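Local coordinates for esterase (Xanthomonas oryzae pv. oryzae, PDB 3H2G), which hydrolyses ester bonds as a cell wall-degrading virulence enzyme of a rice pathogen, probably through the serine-based chemistry of the alpha/beta-hydrolase fold, at residues Q255-W261 with S292-F298; E227-L233 with T283-I287; S236-V240 with V265-P270. All blocks are in the same frame, centred on the assembly; numbering follows the deposited sequence.

Interaction 1 (Q255-W261 with S292-F298)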
ATOM      1  N   GLN A 255      -9.100  20.675  18.161  1.00  6.09           N
ATOM      2  CA  GLN A 255      -8.861  21.785  17.243  1.00  6.47           C
ATOM      3  C   GLN A 255      -9.383  21.428  15.856  1.00  7.02           C
ATOM      4  O   GLN A 255      -9.762  22.304  15.072  1.00  6.84           O
ATOM      5  CB  GLN A 255      -7.362  22.084  17.143  1.00  7.61           C
ATOM      6  CG  GLN A 255      -6.762  22.724  18.385  1.00  7.72           C
ATOM      7  CD  GLN A 255      -5.255  22.873  18.286  1.00  8.05           C
ATOM      8  OE1 GLN A 255      -4.736  23.452  17.328  1.00  9.99           O
ATOM      9  NE2 GLN A 255      -4.545  22.354  19.276  1.00  4.93           N
ATOM     10  N   VAL A 256      -9.417  20.129  15.573  1.00  5.92           N
ATOM     11  CA  VAL A 256      -9.844  19.627  14.273  1.00  6.10           C
ATOM     12  C   VAL A 256     -11.163  18.853  14.256  1.00  6.11           C
ATOM     13  O   VAL A 256     -11.916  18.938  13.285  1.00  5.41           O
ATOM     14  CB  VAL A 256      -8.737  18.723  13.667  1.00  6.96           C
ATOM     15  CG1 VAL A 256      -9.217  18.089  12.365  1.00  8.73           C
ATOM     16  CG2 VAL A 256      -7.473  19.544  13.431  1.00  7.29           C
ATOM     17  N   PHE A 257     -11.441  18.103  15.320  1.00  6.14           N
ATOM     18  CA  PHE A 257     -12.663  17.304  15.384  1.00  7.35           C
ATOM     19  C   PHE A 257     -13.635  17.815  16.438  1.00  7.62           C
ATOM     20  O   PHE A 257     -13.224  18.316  17.485  1.00  6.24           O
ATOM     21  CB  PHE A 257     -12.344  15.838  15.714  1.00  7.22           C
ATOM     22  CG  PHE A 257     -11.292  15.217  14.831  1.00  8.58           C
ATOM     23  CD1 PHE A 257      -9.941  15.346  15.137  1.00  6.10           C
ATOM     24  CD2 PHE A 257     -11.656  14.488  13.702  1.00  8.68           C
ATOM     25  CE1 PHE A 257      -8.962  14.756  14.332  1.00  7.24           C
ATOM     26  CE2 PHE A 257     -10.688  13.895  12.890  1.00  8.99           C
ATOM     27  CZ  PHE A 257      -9.338  14.029  13.208  1.00  7.00           C
ATOM     28  N   GLN A 258     -14.926  17.677  16.157  1.00  6.70           N
ATOM     29  CA  GLN A 258     -15.956  18.093  17.103  1.00  7.59           C
ATOM     30  C   GLN A 258     -16.099  16.981  18.138  1.00  8.27           C
ATOM     31  O   GLN A 258     -15.596  15.875  17.939  1.00  7.25           O
ATOM     32  CB  GLN A 258     -17.300  18.278  16.388  1.00  6.26           C
ATOM     33  CG  GLN A 258     -17.354  19.430  15.393  1.00  7.65           C
ATOM     34  CD  GLN A 258     -18.760  19.656  14.863  1.00  9.69           C
ATOM     35  OE1 GLN A 258     -19.721  19.689  15.632  1.00 12.48           O
ATOM     36  NE2 GLN A 258     -18.887  19.821  13.551  1.00  8.62           N
ATOM     37  N   ASP A 259     -16.765  17.267  19.251  1.00 10.22           N
ATOM     38  CA  ASP A 259     -16.976  16.226  20.248  1.00 10.06           C
ATOM     39  C   ASP A 259     -18.148  15.394  19.739  1.00  9.45           C
ATOM     40  O   ASP A 259     -18.964  15.884  18.956  1.00 10.30           O
ATOM     41  CB  ASP A 259     -17.300  16.827  21.623  1.00 12.57           C
ATOM     42  CG  ASP A 259     -18.330  17.940  21.557  1.00 16.57           C
ATOM     43  OD1 ASP A 259     -18.973  18.117  20.499  1.00 18.72           O
ATOM     44  OD2 ASP A 259     -18.499  18.639  22.581  1.00 18.26           O
ATOM     45  N   PRO A 260     -18.241  14.121  20.154  1.00  8.05           N
ATOM     46  CA  PRO A 260     -17.348  13.391  21.057  1.00  8.22           C
ATOM     47  C   PRO A 260     -16.197  12.731  20.297  1.00  8.32           C
ATOM     48  O   PRO A 260     -15.394  11.997  20.870  1.00  8.52           O
ATOM     49  CB  PRO A 260     -18.280  12.354  21.667  1.00  8.60           C
ATOM     50  CG  PRO A 260     -19.097  11.960  20.486  1.00  7.98           C
ATOM     51  CD  PRO A 260     -19.420  13.299  19.823  1.00  9.13           C
ATOM     52  N   TRP A 261     -16.124  13.011  19.001  1.00  6.76           N
ATOM     53  CA  TRP A 261     -15.114  12.423  18.130  1.00  7.66           C
ATOM     54  C   TRP A 261     -13.667  12.763  18.474  1.00  8.33           C
ATOM     55  O   TRP A 261     -12.788  11.904  18.395  1.00  7.69           O
ATOM     56  CB  TRP A 261     -15.427  12.822  16.689  1.00  7.94           C
ATOM     57  CG  TRP A 261     -16.889  12.697  16.399  1.00 10.05           C
ATOM     58  CD1 TRP A 261     -17.744  13.696  16.035  1.00 10.31           C
ATOM     59  CD2 TRP A 261     -17.683  11.513  16.520  1.00 10.24           C
ATOM     60  NE1 TRP A 261     -19.026  13.209  15.927  1.00 12.20           N
ATOM     61  CE2 TRP A 261     -19.015  11.869  16.219  1.00 12.32           C
ATOM     62  CE3 TRP A 261     -17.397  10.181  16.858  1.00 12.69           C
ATOM     63  CZ2 TRP A 261     -20.063  10.943  16.246  1.00 13.11           C
ATOM     64  CZ3 TRP A 261     -18.442   9.260  16.885  1.00 12.47           C
ATOM     65  CH2 TRP A 261     -19.757   9.648  16.580  1.00 13.34           C
ATOM     66  N   SER A 292     -20.783  17.432  10.841  1.00 10.70           N
ATOM     67  CA  SER A 292     -20.970  17.321  12.279  1.00  9.99           C
ATOM     68  C   SER A 292     -19.757  16.624  12.886  1.00  8.83           C
ATOM     69  O   SER A 292     -19.631  16.525  14.107  1.00  7.84           O
ATOM     70  CB  SER A 292     -22.237  16.520  12.591  1.00 11.84           C
ATOM     71  OG  SER A 292     -22.090  15.167  12.208  1.00 19.02           O
ATOM     72  N   TYR A 293     -18.862  16.153  12.023  1.00  6.69           N
ATOM     73  CA  TYR A 293     -17.662  15.441  12.458  1.00  5.92           C
ATOM     74  C   TYR A 293     -16.459  16.366  12.642  1.00  4.82           C
ATOM     75  O   TYR A 293     -15.879  16.445  13.724  1.00  5.25           O
ATOM     76  CB  TYR A 293     -17.313  14.358  11.438  1.00  5.18           C
ATOM     77  CG  TYR A 293     -16.184  13.458  11.874  1.00  5.86           C
ATOM     78  CD1 TYR A 293     -16.331  12.610  12.973  1.00  5.95           C
ATOM     79  CD2 TYR A 293     -14.967  13.453  11.190  1.00  6.24           C
ATOM     80  CE1 TYR A 293     -15.296  11.776  13.382  1.00  5.22           C
ATOM     81  CE2 TYR A 293     -13.923  12.623  11.589  1.00  5.09           C
ATOM     82  CZ  TYR A 293     -14.096  11.787  12.687  1.00  5.36           C
ATOM     83  OH  TYR A 293     -13.077  10.968  13.097  1.00  6.85           O
ATOM     84  N   PHE A 294     -16.076  17.053  11.573  1.00  5.92           N
ATOM     85  CA  PHE A 294     -14.949  17.977  11.630  1.00  6.57           C
ATOM     86  C   PHE A 294     -15.396  19.332  12.151  1.00  6.37           C
ATOM     87  O   PHE A 294     -16.554  19.718  11.977  1.00  7.41           O
ATOM     88  CB  PHE A 294     -14.350  18.177  10.233  1.00  6.01           C
ATOM     89  CG  PHE A 294     -13.695  16.953   9.672  1.00  6.60           C
ATOM     90  CD1 PHE A 294     -12.551  16.432  10.265  1.00  5.93           C
ATOM     91  CD2 PHE A 294     -14.223  16.315   8.552  1.00  6.72           C
ATOM     92  CE1 PHE A 294     -11.935  15.292   9.751  1.00  6.72           C
ATOM     93  CE2 PHE A 294     -13.614  15.171   8.029  1.00  8.33           C
ATOM     94  CZ  PHE A 294     -12.468  14.660   8.631  1.00  7.83           C
ATOM     95  N   GLN A 295     -14.480  20.048  12.797  1.00  7.59           N
ATOM     96  CA  GLN A 295     -14.781  21.393  13.275  1.00  7.25           C
ATOM     97  C   GLN A 295     -15.075  22.191  12.010  1.00  7.13           C
ATOM     98  O   GLN A 295     -14.371  22.047  11.009  1.00  6.64           O
ATOM     99  CB  GLN A 295     -13.567  21.994  13.989  1.00  7.38           C
ATOM    100  CG  GLN A 295     -13.335  21.451  15.389  1.00  8.56           C
ATOM    101  CD  GLN A 295     -14.372  21.947  16.378  1.00 10.59           C
ATOM    102  OE1 GLN A 295     -15.303  22.660  16.009  1.00 13.99           O
ATOM    103  NE2 GLN A 295     -14.213  21.573  17.644  1.00  9.11           N
ATOM    104  N   PRO A 296     -16.118  23.035  12.031  1.00  7.18           N
ATOM    105  CA  PRO A 296     -16.474  23.839  10.856  1.00  7.08           C
ATOM    106  C   PRO A 296     -15.319  24.690  10.318  1.00  8.23           C
ATOM    107  O   PRO A 296     -15.176  24.851   9.105  1.00  7.17           O
ATOM    108  CB  PRO A 296     -17.643  24.681  11.358  1.00  6.33           C
ATOM    109  CG  PRO A 296     -18.296  23.761  12.363  1.00  7.17           C
ATOM    110  CD  PRO A 296     -17.100  23.226  13.114  1.00  5.78           C
ATOM    111  N   GLY A 297     -14.502  25.225  11.221  1.00  7.62           N
ATOM    112  CA  GLY A 297     -13.369  26.041  10.810  1.00  7.56           C
ATOM    113  C   GLY A 297     -12.369  25.253   9.980  1.00  8.24           C
ATOM    114  O   GLY A 297     -11.992  25.668   8.879  1.00  7.31           O
ATOM    115  N   PHE A 298     -11.936  24.114  10.510  1.00  6.37           N
ATOM    116  CA  PHE A 298     -10.985  23.253   9.817  1.00  5.75           C
ATOM    117  C   PHE A 298     -11.587  22.754   8.505  1.00  6.23           C
ATOM    118  O   PHE A 298     -10.910  22.694   7.473  1.00  6.02           O
ATOM    119  CB  PHE A 298     -10.635  22.043  10.693  1.00  5.99           C
ATOM    120  CG  PHE A 298      -9.759  21.023  10.007  1.00  5.45           C
ATOM    121  CD1 PHE A 298      -8.396  21.254   9.833  1.00  7.40           C
ATOM    122  CD2 PHE A 298     -10.304  19.837   9.525  1.00  8.65           C
ATOM    123  CE1 PHE A 298      -7.586  20.315   9.190  1.00  8.22           C
ATOM    124  CE2 PHE A 298      -9.506  18.891   8.879  1.00  8.75           C
ATOM    125  CZ  PHE A 298      -8.142  19.132   8.712  1.00  9.30           C
TER
HETATM  126  O   HOH W   1     -11.073  24.171  13.389  1.00  6.37           O
HETATM  127  O   HOH W   2     -20.938  16.640  16.450  1.00 15.64           O
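A single beta bridge between Phe257 and Phe294 joins two irregular segments of the all-helical part inserted between strands 198-205 and 328-332 of the hydrolase sheet. Its two backbone bonds run in opposite senses: Gln295 N donates to Val256 O at 2.8 Å, and Gln258 N donates to Tyr293 O at 2.9 Å. The amide of Gln258 adds a third bond. With the chain extended beyond CG (chi2 -173°), its NE2 meets Phe294 O at 2.8 Å, nearly straight at 177°; the acceptor lies in the amide plane, while NE2 itself stands above the plane of the carbonyl. The same NE2 also makes a weak bond to Lys291 O. Gln295, at the N-cap position of helix 296-304, bends at chi2 and lays CB and CG against the Val256 carbonyl, while its NE2 bonds to Gly254 O.

The rings of Phe257, Tyr293, Phe294 and Phe298 face helix 231-246. Phe257 presents its CD2-CE2 edge to the face of Tyr293 in an offset edge-to-face pair, planes at 74° and Phe257 CD2 3.6 Å from Tyr293 CE2. At the CD1-CE1 edge of Tyr293, away from CE2, CD1 lies over one face of the Trp261 indole, 3.5 Å from Trp261 CG, with Pro260 CD over the opposite indole face. Phe294 CE1 lies 3.7 Å from Phe257 CE2, the two rings obliquely set. Farther along, Val256 CG1 sits over the Phe298 ring as a CH-pi contact, 3.6 Å from its centroid. Water 1 accompanies this end, donating to Gln255 O and accepting a weak bond from Phe298 N. The arrangement is an isolated antiparallel bridge beside an aromatic cluster of Phe257, Trp261, Tyr293 and Phe294, in the helical part of this alpha/beta hydrolase.

Interaction 2 (E227-L233 with T283-I287)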
ATOM      1  N   GLU A 227     -19.512   8.873  -4.500  1.00  9.88           N
ATOM      2  CA  GLU A 227     -19.385   9.151  -3.078  1.00 10.12           C
ATOM      3  C   GLU A 227     -18.132   8.525  -2.468  1.00  9.75           C
ATOM      4  O   GLU A 227     -17.833   7.354  -2.704  1.00  8.58           O
ATOM      5  CB  GLU A 227     -20.623   8.637  -2.337  1.00 11.23           C
ATOM      6  CG  GLU A 227     -20.529   8.737  -0.822  1.00 12.41           C
ATOM      7  CD  GLU A 227     -21.722   8.110  -0.128  1.00 12.92           C
ATOM      8  OE1 GLU A 227     -22.810   8.727  -0.130  1.00 13.79           O
ATOM      9  OE2 GLU A 227     -21.572   6.994   0.407  1.00 11.04           O
ATOM     10  N   ASN A 228     -17.405   9.318  -1.687  1.00  8.47           N
ATOM     11  CA  ASN A 228     -16.201   8.848  -1.014  1.00  9.52           C
ATOM     12  C   ASN A 228     -16.655   8.310   0.336  1.00  9.40           C
ATOM     13  O   ASN A 228     -16.345   8.863   1.394  1.00  7.83           O
ATOM     14  CB  ASN A 228     -15.210   9.998  -0.832  1.00 12.76           C
ATOM     15  CG  ASN A 228     -13.965   9.575  -0.096  1.00 15.72           C
ATOM     16  OD1 ASN A 228     -13.462   8.467  -0.294  1.00 16.37           O
ATOM     17  ND2 ASN A 228     -13.448  10.459   0.753  1.00 16.30           N
ATOM     18  N   THR A 229     -17.399   7.214   0.262  1.00  8.07           N
ATOM     19  CA  THR A 229     -17.996   6.537   1.405  1.00  8.33           C
ATOM     20  C   THR A 229     -17.111   6.297   2.627  1.00  8.68           C
ATOM     21  O   THR A 229     -17.570   6.420   3.765  1.00  7.94           O
ATOM     22  CB  THR A 229     -18.586   5.200   0.937  1.00  8.67           C
ATOM     23  OG1 THR A 229     -19.397   5.439  -0.222  1.00  7.09           O
ATOM     24  CG2 THR A 229     -19.441   4.562   2.028  1.00  7.69           C
ATOM     25  N   PHE A 230     -15.847   5.957   2.401  1.00  7.91           N
ATOM     26  CA  PHE A 230     -14.937   5.680   3.507  1.00  7.50           C
ATOM     27  C   PHE A 230     -14.103   6.901   3.895  1.00  7.17           C
ATOM     28  O   PHE A 230     -13.123   6.783   4.628  1.00  7.47           O
ATOM     29  CB  PHE A 230     -14.012   4.519   3.125  1.00  8.05           C
ATOM     30  CG  PHE A 230     -14.717   3.393   2.414  1.00 10.07           C
ATOM     31  CD1 PHE A 230     -15.846   2.798   2.967  1.00 11.52           C
ATOM     32  CD2 PHE A 230     -14.256   2.934   1.182  1.00 10.76           C
ATOM     33  CE1 PHE A 230     -16.508   1.764   2.304  1.00 11.14           C
ATOM     34  CE2 PHE A 230     -14.909   1.902   0.513  1.00 11.22           C
ATOM     35  CZ  PHE A 230     -16.038   1.316   1.074  1.00 12.89           C
ATOM     36  N   GLY A 231     -14.515   8.071   3.413  1.00  8.61           N
ATOM     37  CA  GLY A 231     -13.793   9.304   3.681  1.00  8.23           C
ATOM     38  C   GLY A 231     -13.561   9.695   5.131  1.00  7.87           C
ATOM     39  O   GLY A 231     -12.487  10.195   5.474  1.00  7.85           O
ATOM     40  N   ILE A 232     -14.554   9.489   5.989  1.00  7.10           N
ATOM     41  CA  ILE A 232     -14.387   9.850   7.391  1.00  7.99           C
ATOM     42  C   ILE A 232     -13.314   8.985   8.051  1.00  7.52           C
ATOM     43  O   ILE A 232     -12.495   9.483   8.823  1.00  7.60           O
ATOM     44  CB  ILE A 232     -15.718   9.728   8.160  1.00  9.27           C
ATOM     45  CG1 ILE A 232     -16.686  10.800   7.651  1.00 13.24           C
ATOM     46  CG2 ILE A 232     -15.482   9.889   9.662  1.00  8.94           C
ATOM     47  CD1 ILE A 232     -18.000  10.845   8.385  1.00 17.11           C
ATOM     48  N   LEU A 233     -13.309   7.697   7.727  1.00  6.50           N
ATOM     49  CA  LEU A 233     -12.326   6.772   8.284  1.00  6.90           C
ATOM     50  C   LEU A 233     -10.923   7.039   7.733  1.00  7.25           C
ATOM     51  O   LEU A 233      -9.969   7.203   8.492  1.00  6.05           O
ATOM     52  CB  LEU A 233     -12.734   5.326   7.976  1.00  8.33           C
ATOM     53  CG  LEU A 233     -14.028   4.819   8.624  1.00  8.17           C
ATOM     54  CD1 LEU A 233     -14.397   3.455   8.041  1.00  8.84           C
ATOM     55  CD2 LEU A 233     -13.844   4.725  10.134  1.00  8.87           C
ATOM     56  N   THR A 283     -18.575   3.043  13.993  1.00  9.78           N
ATOM     57  CA  THR A 283     -17.747   3.560  15.077  1.00 10.23           C
ATOM     58  C   THR A 283     -17.647   5.077  14.952  1.00 10.05           C
ATOM     59  O   THR A 283     -17.641   5.796  15.952  1.00  9.59           O
ATOM     60  CB  THR A 283     -16.343   2.941  15.053  1.00 11.28           C
ATOM     61  OG1 THR A 283     -15.691   3.273  13.821  1.00 20.71           O
ATOM     62  CG2 THR A 283     -16.441   1.434  15.176  1.00  5.86           C
ATOM     63  N   LEU A 284     -17.567   5.553  13.714  1.00  8.67           N
ATOM     64  CA  LEU A 284     -17.508   6.980  13.428  1.00  8.67           C
ATOM     65  C   LEU A 284     -18.711   7.292  12.542  1.00  8.35           C
ATOM     66  O   LEU A 284     -19.283   6.394  11.925  1.00  7.80           O
ATOM     67  CB  LEU A 284     -16.212   7.340  12.695  1.00  8.78           C
ATOM     68  CG  LEU A 284     -14.901   7.103  13.451  1.00  9.13           C
ATOM     69  CD1 LEU A 284     -13.731   7.598  12.605  1.00  9.77           C
ATOM     70  CD2 LEU A 284     -14.937   7.829  14.789  1.00 10.07           C
ATOM     71  N   PRO A 285     -19.119   8.566  12.472  1.00  9.33           N
ATOM     72  CA  PRO A 285     -20.274   8.888  11.630  1.00  9.59           C
ATOM     73  C   PRO A 285     -20.052   8.596  10.148  1.00 10.65           C
ATOM     74  O   PRO A 285     -18.914   8.495   9.685  1.00  8.17           O
ATOM     75  CB  PRO A 285     -20.506  10.372  11.911  1.00  9.60           C
ATOM     76  CG  PRO A 285     -19.140  10.871  12.276  1.00 13.36           C
ATOM     77  CD  PRO A 285     -18.598   9.769  13.144  1.00  8.51           C
ATOM     78  N   SER A 286     -21.149   8.440   9.412  1.00  8.88           N
ATOM     79  CA  SER A 286     -21.068   8.182   7.984  1.00 10.04           C
ATOM     80  C   SER A 286     -20.730   9.487   7.258  1.00  9.82           C
ATOM     81  O   SER A 286     -20.888  10.577   7.814  1.00  9.62           O
ATOM     82  CB  SER A 286     -22.390   7.592   7.480  1.00 12.09           C
ATOM     83  OG  SER A 286     -23.498   8.310   7.988  1.00 16.14           O
ATOM     84  N   ILE A 287     -20.262   9.369   6.020  1.00  7.42           N
ATOM     85  CA  ILE A 287     -19.851  10.519   5.219  1.00  7.68           C
ATOM     86  C   ILE A 287     -20.885  11.642   5.082  1.00  8.37           C
ATOM     87  O   ILE A 287     -20.522  12.810   4.949  1.00  7.34           O
ATOM     88  CB  ILE A 287     -19.413  10.057   3.809  1.00  7.54           C
ATOM     89  CG1 ILE A 287     -18.622  11.165   3.117  1.00  8.71           C
ATOM     90  CG2 ILE A 287     -20.629   9.642   2.995  1.00  8.09           C
ATOM     91  CD1 ILE A 287     -17.298  11.480   3.801  1.00  8.42           C
TER
HETATM   92  O   HOH W   3     -19.916   6.688   5.082  1.00  6.81           O
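Ile232 and Ile287 reach for each other across this contact, their side chains crossing at a slant so that Ile232 CG1 lies 4.0 Å from Ile287 CD1. Ile287 has CG1 anti to its backbone N (chi1 -164°), which carries CG1 and CD1 against Asn228 O, with Ile287 CD1 also 4.1 Å from Gly231 CA. Its other branch meets the carboxylate end of Glu227: Ile287 CG2 lies 3.6 Å from Glu227 CD, where the two side chains run antiparallel alongside one another. That carboxylate is held in turn by Thr229, whose OG1 donates to the anti lone pair of Glu227 OE2 at 2.7 Å. The CG2 branch of Ile232 turns to Leu284 CB, and Leu233 CD2 passes Leu284 CD1 at a slant, 3.8 Å away. Polar coupling comes from water 3, which donates to Thr229 O and accepts from Ile287 N, bridging the two backbones. The type I turn from Asn228 to Gly231 leads into helix 231-246, and the first turn of that helix packs on the loop between helices 275-280 and 290-293, with Tyr293 of the latter helix touching Ile232, Leu284 and Pro285.

Interaction 3 (S236-V240 with V265-P270)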
ATOM      1  N   SER A 236      -9.661  10.552   8.700  1.00  5.39           N
ATOM      2  CA  SER A 236      -9.266  10.598  10.106  1.00  4.70           C
ATOM      3  C   SER A 236      -7.911   9.924  10.310  1.00  4.86           C
ATOM      4  O   SER A 236      -7.064  10.430  11.046  1.00  4.13           O
ATOM      5  CB  SER A 236     -10.333   9.930  10.978  1.00  5.52           C
ATOM      6  OG  SER A 236     -11.546  10.671  10.928  1.00  7.56           O
ATOM      7  N   TYR A 237      -7.703   8.783   9.660  1.00  3.89           N
ATOM      8  CA  TYR A 237      -6.424   8.077   9.782  1.00  4.34           C
ATOM      9  C   TYR A 237      -5.304   9.013   9.302  1.00  3.12           C
ATOM     10  O   TYR A 237      -4.268   9.154   9.953  1.00  3.73           O
ATOM     11  CB  TYR A 237      -6.451   6.800   8.928  1.00  4.99           C
ATOM     12  CG  TYR A 237      -5.473   5.713   9.350  1.00  5.06           C
ATOM     13  CD1 TYR A 237      -5.660   4.394   8.936  1.00  6.05           C
ATOM     14  CD2 TYR A 237      -4.390   5.990  10.192  1.00  5.71           C
ATOM     15  CE1 TYR A 237      -4.803   3.373   9.349  1.00  5.16           C
ATOM     16  CE2 TYR A 237      -3.523   4.972  10.615  1.00  5.82           C
ATOM     17  CZ  TYR A 237      -3.741   3.667  10.189  1.00  5.73           C
ATOM     18  OH  TYR A 237      -2.917   2.648  10.606  1.00  4.73           O
ATOM     19  N   ALA A 238      -5.532   9.665   8.166  1.00  4.01           N
ATOM     20  CA  ALA A 238      -4.552  10.584   7.592  1.00  4.53           C
ATOM     21  C   ALA A 238      -4.204  11.751   8.512  1.00  4.68           C
ATOM     22  O   ALA A 238      -3.031  12.075   8.688  1.00  5.22           O
ATOM     23  CB  ALA A 238      -5.061  11.118   6.256  1.00  4.91           C
ATOM     24  N   ILE A 239      -5.221  12.387   9.086  1.00  3.36           N
ATOM     25  CA  ILE A 239      -5.006  13.528   9.977  1.00  3.43           C
ATOM     26  C   ILE A 239      -4.233  13.134  11.237  1.00  4.53           C
ATOM     27  O   ILE A 239      -3.241  13.775  11.596  1.00  3.75           O
ATOM     28  CB  ILE A 239      -6.357  14.169  10.380  1.00  3.43           C
ATOM     29  CG1 ILE A 239      -7.015  14.784   9.141  1.00  2.65           C
ATOM     30  CG2 ILE A 239      -6.145  15.219  11.474  1.00  3.75           C
ATOM     31  CD1 ILE A 239      -8.445  15.254   9.363  1.00  5.68           C
ATOM     32  N   VAL A 240      -4.691  12.081  11.905  1.00  3.74           N
ATOM     33  CA  VAL A 240      -4.042  11.601  13.121  1.00  5.82           C
ATOM     34  C   VAL A 240      -2.594  11.179  12.847  1.00  5.71           C
ATOM     35  O   VAL A 240      -1.686  11.513  13.612  1.00  5.86           O
ATOM     36  CB  VAL A 240      -4.833  10.411  13.724  1.00  6.76           C
ATOM     37  CG1 VAL A 240      -4.043   9.757  14.838  1.00 10.35           C
ATOM     38  CG2 VAL A 240      -6.176  10.905  14.257  1.00  6.05           C
ATOM     39  N   VAL A 265     -10.913   9.615  18.482  1.00  9.19           N
ATOM     40  CA  VAL A 265     -10.274   9.343  17.196  1.00  8.90           C
ATOM     41  C   VAL A 265      -8.820   8.857  17.191  1.00  9.16           C
ATOM     42  O   VAL A 265      -8.476   7.949  16.427  1.00  7.89           O
ATOM     43  CB  VAL A 265     -10.392  10.574  16.255  1.00  7.60           C
ATOM     44  CG1 VAL A 265      -9.601  11.750  16.810  1.00  5.78           C
ATOM     45  CG2 VAL A 265      -9.913  10.208  14.860  1.00  9.96           C
ATOM     46  N   GLU A 266      -7.962   9.426  18.032  1.00  7.67           N
ATOM     47  CA  GLU A 266      -6.561   9.009  18.015  1.00  8.32           C
ATOM     48  C   GLU A 266      -6.295   7.528  18.313  1.00  8.10           C
ATOM     49  O   GLU A 266      -5.541   6.876  17.589  1.00  8.75           O
ATOM     50  CB  GLU A 266      -5.727   9.908  18.938  1.00 10.17           C
ATOM     51  CG  GLU A 266      -5.715  11.371  18.489  1.00 12.24           C
ATOM     52  CD  GLU A 266      -4.557  12.168  19.071  1.00 17.84           C
ATOM     53  OE1 GLU A 266      -4.424  12.219  20.313  1.00 19.70           O
ATOM     54  OE2 GLU A 266      -3.780  12.748  18.280  1.00 17.39           O
ATOM     55  N   PRO A 267      -6.917   6.971  19.364  1.00  7.89           N
ATOM     56  CA  PRO A 267      -6.701   5.555  19.700  1.00  8.08           C
ATOM     57  C   PRO A 267      -7.143   4.554  18.625  1.00  7.12           C
ATOM     58  O   PRO A 267      -6.803   3.376  18.697  1.00  5.81           O
ATOM     59  CB  PRO A 267      -7.504   5.380  20.992  1.00  8.96           C
ATOM     60  CG  PRO A 267      -7.468   6.751  21.603  1.00 10.48           C
ATOM     61  CD  PRO A 267      -7.706   7.641  20.411  1.00  8.73           C
ATOM     62  N   LEU A 268      -7.894   5.019  17.631  1.00  7.18           N
ATOM     63  CA  LEU A 268      -8.388   4.140  16.569  1.00  6.49           C
ATOM     64  C   LEU A 268      -7.454   3.973  15.371  1.00  6.88           C
ATOM     65  O   LEU A 268      -7.597   3.022  14.598  1.00  5.54           O
ATOM     66  CB  LEU A 268      -9.722   4.667  16.032  1.00  7.61           C
ATOM     67  CG  LEU A 268     -10.936   4.793  16.952  1.00  7.92           C
ATOM     68  CD1 LEU A 268     -12.030   5.567  16.223  1.00  9.19           C
ATOM     69  CD2 LEU A 268     -11.428   3.400  17.351  1.00  8.93           C
ATOM     70  N   PHE A 269      -6.494   4.879  15.218  1.00  5.73           N
ATOM     71  CA  PHE A 269      -5.626   4.835  14.047  1.00  5.84           C
ATOM     72  C   PHE A 269      -4.119   4.805  14.282  1.00  5.21           C
ATOM     73  O   PHE A 269      -3.471   5.850  14.293  1.00  5.12           O
ATOM     74  CB  PHE A 269      -5.976   6.027  13.150  1.00  7.56           C
ATOM     75  CG  PHE A 269      -7.418   6.053  12.715  1.00  6.47           C
ATOM     76  CD1 PHE A 269      -7.895   5.128  11.789  1.00  6.74           C
ATOM     77  CD2 PHE A 269      -8.303   6.991  13.241  1.00  7.65           C
ATOM     78  CE1 PHE A 269      -9.233   5.134  11.391  1.00  7.96           C
ATOM     79  CE2 PHE A 269      -9.646   7.008  12.851  1.00  6.53           C
ATOM     80  CZ  PHE A 269     -10.109   6.077  11.924  1.00  7.86           C
ATOM     81  N   PRO A 270      -3.535   3.606  14.454  1.00  4.69           N
ATOM     82  CA  PRO A 270      -4.183   2.288  14.447  1.00  4.46           C
ATOM     83  C   PRO A 270      -4.657   1.923  15.849  1.00  5.58           C
ATOM     84  O   PRO A 270      -4.279   2.572  16.822  1.00  6.11           O
ATOM     85  CB  PRO A 270      -3.069   1.370  13.956  1.00  5.03           C
ATOM     86  CG  PRO A 270      -1.869   1.959  14.614  1.00  5.11           C
ATOM     87  CD  PRO A 270      -2.067   3.459  14.405  1.00  4.67           C
TER
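Tyr237 swings its ring out with CG anti to the backbone N (chi1 -157°), while Phe269 places CG beside its own backbone N (chi1 -58°), and the two side chains meet at a slant, their ring planes inclined at 34°. Phe269 CD1 lies over one face of the tyrosine ring, offset toward the rim and 3.5 Å from Tyr237 CG, and Phe269 CB comes to 3.4 Å from Tyr237 CD2. The phenylalanine ring itself lies flat against the helix backbone: Tyr237 N is over its centre, while Leu268 CB covers the opposite face. At its far end Phe269 CE2 touches Ser236 CB at 3.5 Å, and Val265 CG2 meets the ring edge in plane. Wedged between backbone and side chains in this way, the ring has both faces and an edge packed.

Val265 CG2 also reaches Val240 CG2, 3.8 Å away, as the two valines pass flank to flank, pointing opposite ways. The other branch of Val240, CG1, rests near Glu266 CA and the carbonyl of Phe269. At the end of the tyrosine, Tyr237 OH lies 3.6 Å from Pro270 CB; the cis peptide between Phe269 and Pro270 sets the proline ring beside this hydroxyl.

Polar ends are satisfied by residues beyond the two segments. Tyr237 OH bonds to Glu89 O, and Ser236 OG to Ile232 O within its helix and to Tyr293 OH; the Tyr237 ring also stacks on Tyr138. The contact is thus apolar helix-to-loop packing between the chain that joins helices 261-264 and 275-280 and a turn of helix 231-246: buried packing of a loop phenylalanine on a helix, in the helical part of this alpha/beta hydrolase.

Helix 231-246 serves interactions 2 and 3 at successive turns, and interaction 1 packs on the same helix through Ile232 and Ile239. The three centres lie about 13 to 14 Å apart, and about 28, 20 and 17 Å from the chain centre for interactions 1, 2 and 3. Tyr293 links all of them: its OH is 2.7 Å from Ser236 OG, a probable hydrogen bond to interaction 3, and its CD1 is 3.4 Å from Pro285 CG of interaction 2. Leu284 CD1 approaches Phe269 CZ at 4.0 Å, joining interactions 2 and 3. The Asn228 side chain of interaction 2 comes close to, but does not contact, a probable Ser176-His377-Asp336 triad.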